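Side-chain contact in thioredoxin (Thermosipho africanus, PDB 6MOS), which probably reduces disulfides in other proteins by thiol-disulfide exchange at its active-site cysteine pair: residues 72-77 and 83-88. Numbering follows the deposited sequence.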
loop_
_atom_site.group_PDB
_atom_site.type_symbol
_atom_site.label_atom_id
_atom_site.label_comp_id
_atom_site.label_asym_id
_atom_site.label_seq_id
_atom_site.Cartn_x
_atom_site.Cartn_y
_atom_site.Cartn_z
ATOM N N ALA A 72 10.302 -1.922 10.031
ATOM C CA ALA A 72 11.213 -1.047 10.762
ATOM C C ALA A 72 12.313 -0.524 9.847
ATOM O O ALA A 72 12.701 0.647 9.937
ATOM C CB ALA A 72 11.797 -1.795 11.962
ATOM N N GLN A 73 12.806 -1.371 8.942
ATOM C CA GLN A 73 13.779 -0.935 7.946
ATOM C C GLN A 73 13.197 0.129 7.022
ATOM O O GLN A 73 13.882 1.100 6.678
ATOM C CB GLN A 73 14.262 -2.133 7.129
ATOM C CG GLN A 73 15.129 -1.778 5.921
ATOM C CD GLN A 73 15.304 -2.953 4.961
ATOM O OE1 GLN A 73 15.630 -4.065 5.380
ATOM N NE2 GLN A 73 15.083 -2.706 3.665
ATOM N N LYS A 74 11.937 -0.033 6.611
ATOM C CA LYS A 74 11.279 0.945 5.745
ATOM C C LYS A 74 10.784 2.179 6.485
ATOM O O LYS A 74 10.208 3.071 5.843
ATOM C CB LYS A 74 10.093 0.308 5.022
ATOM C CG LYS A 74 10.476 -0.679 3.954
ATOM C CD LYS A 74 11.120 -0.031 2.734
ATOM C CE LYS A 74 10.091 0.743 1.921
ATOM N NZ LYS A 74 10.658 1.221 0.623
ATOM N N LEU A 75 10.968 2.252 7.806
ATOM C CA LEU A 75 10.534 3.403 8.606
ATOM C C LEU A 75 9.012 3.561 8.568
ATOM O O LEU A 75 8.475 4.668 8.465
ATOM C CB LEU A 75 11.244 4.687 8.161
ATOM C CG LEU A 75 12.771 4.539 8.101
ATOM C CD1 LEU A 75 13.444 5.818 7.624
ATOM C CD2 LEU A 75 13.315 4.138 9.467
ATOM N N VAL A 76 8.314 2.437 8.664
ATOM C CA VAL A 76 6.861 2.397 8.764
ATOM C C VAL A 76 6.507 2.272 10.236
ATOM O O VAL A 76 6.912 1.304 10.892
ATOM C CB VAL A 76 6.278 1.220 7.973
ATOM C CG1 VAL A 76 4.775 1.079 8.264
ATOM C CG2 VAL A 76 6.567 1.390 6.494
ATOM N N PHE A 77 5.744 3.236 10.750
ATOM C CA PHE A 77 5.411 3.286 12.166
ATOM C C PHE A 77 3.927 3.312 12.456
ATOM O O PHE A 77 3.532 2.953 13.569
ATOM C CB PHE A 77 6.055 4.513 12.819
ATOM C CG PHE A 77 7.479 4.671 12.466
ATOM C CD1 PHE A 77 8.399 3.714 12.855
ATOM C CD2 PHE A 77 7.905 5.752 11.724
ATOM C CE1 PHE A 77 9.724 3.835 12.515
ATOM C CE2 PHE A 77 9.231 5.885 11.386
ATOM C CZ PHE A 77 10.143 4.924 11.778
ATOM N N ILE A 83 2.403 1.649 0.416
ATOM C CA ILE A 83 3.542 2.070 -0.386
ATOM C C ILE A 83 3.341 1.499 -1.779
ATOM O O ILE A 83 3.109 0.297 -1.927
ATOM C CB ILE A 83 4.880 1.608 0.220
ATOM C CG1 ILE A 83 5.057 2.169 1.637
ATOM C CG2 ILE A 83 6.051 2.074 -0.634
ATOM C CD1 ILE A 83 6.419 1.878 2.229
ATOM N N ILE A 84 3.362 2.363 -2.791
ATOM C CA ILE A 84 3.336 1.930 -4.184
ATOM C C ILE A 84 4.769 1.929 -4.702
ATOM O O ILE A 84 5.509 2.901 -4.503
ATOM C CB ILE A 84 2.424 2.836 -5.029
ATOM C CG1 ILE A 84 1.028 2.905 -4.393
ATOM C CG2 ILE A 84 2.339 2.311 -6.449
ATOM C CD1 ILE A 84 0.094 3.904 -5.050
ATOM N N LEU A 85 5.179 0.834 -5.335
ATOM C CA LEU A 85 6.546 0.718 -5.815
ATOM C C LEU A 85 6.560 0.273 -7.268
ATOM O O LEU A 85 5.615 -0.351 -7.761
ATOM C CB LEU A 85 7.374 -0.273 -4.980
ATOM C CG LEU A 85 7.507 0.014 -3.485
ATOM C CD1 LEU A 85 6.499 -0.813 -2.700
ATOM C CD2 LEU A 85 8.917 -0.235 -2.992
ATOM N N ASP A 86 7.667 0.590 -7.934
ATOM C CA ASP A 86 7.949 0.120 -9.283
ATOM C C ASP A 86 9.436 -0.186 -9.357
ATOM O O ASP A 86 10.259 0.714 -9.165
ATOM C CB ASP A 86 7.558 1.168 -10.324
ATOM C CG ASP A 86 7.741 0.679 -11.745
ATOM O OD1 ASP A 86 7.905 -0.544 -11.942
ATOM O OD2 ASP A 86 7.715 1.522 -12.664
ATOM N N LYS A 87 9.781 -1.443 -9.635
ATOM C CA LYS A 87 11.180 -1.880 -9.662
ATOM C C LYS A 87 11.857 -1.593 -8.322
ATOM O O LYS A 87 12.993 -1.114 -8.265
ATOM C CB LYS A 87 11.946 -1.223 -10.818
ATOM C CG LYS A 87 13.277 -1.893 -11.169
ATOM C CD LYS A 87 14.435 -0.891 -11.135
ATOM C CE LYS A 87 15.761 -1.553 -11.505
ATOM N NZ LYS A 87 15.703 -2.231 -12.835
ATOM N N GLU A 88 11.138 -1.864 -7.235
ATOM C CA GLU A 88 11.579 -1.624 -5.863
ATOM C C GLU A 88 11.806 -0.145 -5.560
ATOM O O GLU A 88 12.342 0.186 -4.493
ATOM C CB GLU A 88 12.846 -2.423 -5.524
ATOM C CG GLU A 88 12.593 -3.676 -4.700
ATOM C CD GLU A 88 13.878 -4.319 -4.222
ATOM O OE1 GLU A 88 14.586 -4.925 -5.055
ATOM O OE2 GLU A 88 14.188 -4.201 -3.015
#
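Val76 and Ile83 bring the two backbones nearest, with their CA atoms 9.7 Å apart, so side chains alone bridge the gap. Helix 69-73 ends here in a Schellman motif. Leu75 takes positive phi (63°), and Leu75 N bonds back to Ala72 O at 3.2 Å. The chain then runs on through Val76. Residues 83-86 are the end of a central strand of the thioredoxin-type sheet, paired on one side with strand 29-34 and on the other with strand 89-95.

Ile83 points its CD1 methyl at the turn that follows helix 69-73. Its CG1 lies anti to the carbonyl carbon (chi1 -59°), and the chain then extends to CD1. Ile83 CD1 meets Lys74 CE at 3.9 Å. On Val76 the nearest atom to Ile83 CD1 is CG2, at 4.3 Å. The Lys74 chain bends at chi2 and chi3 and crosses Ile83 at a slant. Lys74 NZ ends 4.3 Å from Leu85 CD2, a loose approach. It forms a salt bridge with Glu90 on strand 89-95. Phe33 on strand 29-34 touches both Val76 and Ile83, and Arg93 NH2 donates a hydrogen bond to Lys74 O.

The contact is thus small and mainly apolar, and in it the turn after helix 69-73 packs on side chains of strand 81-86. Lys74 serves it twice: its CE methylene packs on the Ile83 methyl, while its ammonium group reaches past Ile83 to a carboxylate that probably offsets its charge.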